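Local coordinates for extracellular solute-binding protein, family 1 (Bifidobacterium longum subsp. infantis, PDB 6FTH) that probably binds human milk oligosaccharides outside the cell and delivers them to an ABC transporter for uptake, at residues Q63-E67 and D68-Q72. Numbering follows the deposited sequence.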
loop_
_atom_site.group_PDB
_atom_site.type_symbol
_atom_site.label_atom_id
_atom_site.label_comp_id
_atom_site.label_asym_id
_atom_site.label_seq_id
_atom_site.Cartn_x
_atom_site.Cartn_y
_atom_site.Cartn_z
ATOM N N GLN A 63 23.029 9.294 8.361
ATOM C CA GLN A 63 22.280 10.536 8.258
ATOM C C GLN A 63 20.810 10.149 8.230
ATOM O O GLN A 63 20.393 9.377 7.365
ATOM C CB GLN A 63 22.644 11.279 6.973
ATOM C CG GLN A 63 21.913 12.601 6.820
ATOM C CD GLN A 63 22.141 13.242 5.462
ATOM O OE1 GLN A 63 23.046 12.848 4.714
ATOM N NE2 GLN A 63 21.312 14.231 5.131
ATOM N N GLU A 64 20.035 10.652 9.175
ATOM C CA GLU A 64 18.628 10.305 9.287
ATOM C C GLU A 64 17.754 11.503 8.955
ATOM O O GLU A 64 18.075 12.642 9.317
ATOM C CB GLU A 64 18.308 9.827 10.698
ATOM C CG GLU A 64 19.046 8.569 11.070
ATOM C CD GLU A 64 18.871 8.230 12.534
ATOM O OE1 GLU A 64 18.028 7.379 12.863
ATOM O OE2 GLU A 64 19.563 8.856 13.365
ATOM N N VAL A 65 16.653 11.238 8.265
ATOM C CA VAL A 65 15.660 12.256 7.939
ATOM C C VAL A 65 14.269 11.654 8.073
ATOM O O VAL A 65 14.059 10.462 7.815
ATOM C CB VAL A 65 15.870 12.808 6.517
ATOM C CG1 VAL A 65 17.278 13.366 6.382
ATOM C CG2 VAL A 65 15.630 11.721 5.481
ATOM N N SER A 66 13.309 12.480 8.482
ATOM C CA SER A 66 11.926 12.027 8.544
ATOM C C SER A 66 11.347 11.900 7.140
ATOM O O SER A 66 11.862 12.459 6.166
ATOM C CB SER A 66 11.061 13.003 9.341
ATOM O OG SER A 66 10.886 14.209 8.611
ATOM N N GLU A 67 10.250 11.147 7.047
ATOM C CA GLU A 67 9.558 11.006 5.774
ATOM C C GLU A 67 9.013 12.348 5.302
ATOM O O GLU A 67 9.116 12.682 4.117
ATOM C CB GLU A 67 8.458 9.950 5.910
ATOM C CG GLU A 67 9.038 8.533 5.987
ATOM C CD GLU A 67 8.019 7.450 6.272
ATOM O OE1 GLU A 67 6.918 7.709 6.814
ATOM O OE2 GLU A 67 8.358 6.294 5.951
ATOM N N ASP A 68 8.472 13.151 6.220
ATOM C CA ASP A 68 7.918 14.449 5.836
ATOM C C ASP A 68 9.010 15.393 5.366
ATOM O O ASP A 68 8.820 16.131 4.393
ATOM C CB ASP A 68 7.155 15.073 7.011
ATOM C CG ASP A 68 5.797 14.434 7.235
ATOM O OD1 ASP A 68 5.248 13.834 6.290
ATOM O OD2 ASP A 68 5.283 14.527 8.371
ATOM N N ALA A 69 10.167 15.380 6.027
ATOM C CA ALA A 69 11.273 16.212 5.573
ATOM C C ALA A 69 11.806 15.738 4.226
ATOM O O ALA A 69 12.088 16.553 3.336
ATOM C CB ALA A 69 12.383 16.233 6.625
ATOM N N TRP A 70 11.937 14.422 4.048
ATOM C CA TRP A 70 12.474 13.910 2.793
ATOM C C TRP A 70 11.569 14.263 1.614
ATOM O O TRP A 70 12.052 14.590 0.529
ATOM C CB TRP A 70 12.684 12.399 2.912
ATOM C CG TRP A 70 13.210 11.796 1.656
ATOM C CD1 TRP A 70 12.588 10.883 0.883
ATOM C CD2 TRP A 70 14.452 12.096 1.010
ATOM N NE1 TRP A 70 13.359 10.588 -0.212
ATOM C CE2 TRP A 70 14.512 11.312 -0.158
ATOM C CE3 TRP A 70 15.519 12.940 1.309
ATOM C CZ2 TRP A 70 15.596 11.347 -1.028
ATOM C CZ3 TRP A 70 16.587 12.985 0.446
ATOM C CH2 TRP A 70 16.625 12.188 -0.705
ATOM N N ALA A 71 10.255 14.190 1.802
ATOM C CA ALA A 71 9.333 14.519 0.720
ATOM C C ALA A 71 9.610 15.903 0.160
ATOM O O ALA A 71 9.479 16.130 -1.051
ATOM C CB ALA A 71 7.913 14.461 1.258
ATOM N N GLN A 72 10.019 16.825 1.024
ATOM C CA GLN A 72 10.288 18.206 0.648
ATOM C C GLN A 72 11.710 18.430 0.143
ATOM O O GLN A 72 11.957 19.416 -0.565
ATOM C CB GLN A 72 10.066 19.102 1.870
ATOM C CG GLN A 72 8.608 19.292 2.220
ATOM C CD GLN A 72 7.875 20.206 1.222
ATOM O OE1 GLN A 72 6.890 19.798 0.589
ATOM N NE2 GLN A 72 8.354 21.448 1.086
#
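S66 caps the helix that begins one residue after it. Its OG accepts a hydrogen bond from A69 N at 2.9 Å, with an N-H...O angle of 159°. This is an N-cap bond, and it serves an amide of the first turn that has no earlier helical carbonyl in line. OG stands between the backbone N and the carbonyl carbon (chi1 70°), which brings it to the amide of A69. There it also lies 3.2 Å from A69 CB. S66 takes two amides of the first turn, A69 N on OG and W70 N on its carbonyl O at 2.9 Å. The next helical bond follows at once, from A71 N to E67 O at 3.0 Å.

On the inner side, V65 CG2 meets W70 CB at 4.0 Å. The approach to the indole is oblique. W70 has CG anti to its backbone N (chi1 179°), which carries the ring away from S66 and into the protein. NE1 is held there by the carbonyl of A90, and F91 meets the ring at a steep angle. The CB of E67 points away from 68-72, and the extended chain carries the carboxylate to partners elsewhere; its OE2 is hydrogen-bonded to H89 and forms a salt bridge with R408.

The contact is a beta-to-alpha junction at the surface of a solute-binding protein. Strand 59-66 is an edge strand of its sheet, pairing in parallel with strand 29-36. The start of helix 67-80, at 68-72, runs roughly perpendicular to strand residues 63-66, and V65 and W70 both pack on L33 and V35 of that neighbouring strand.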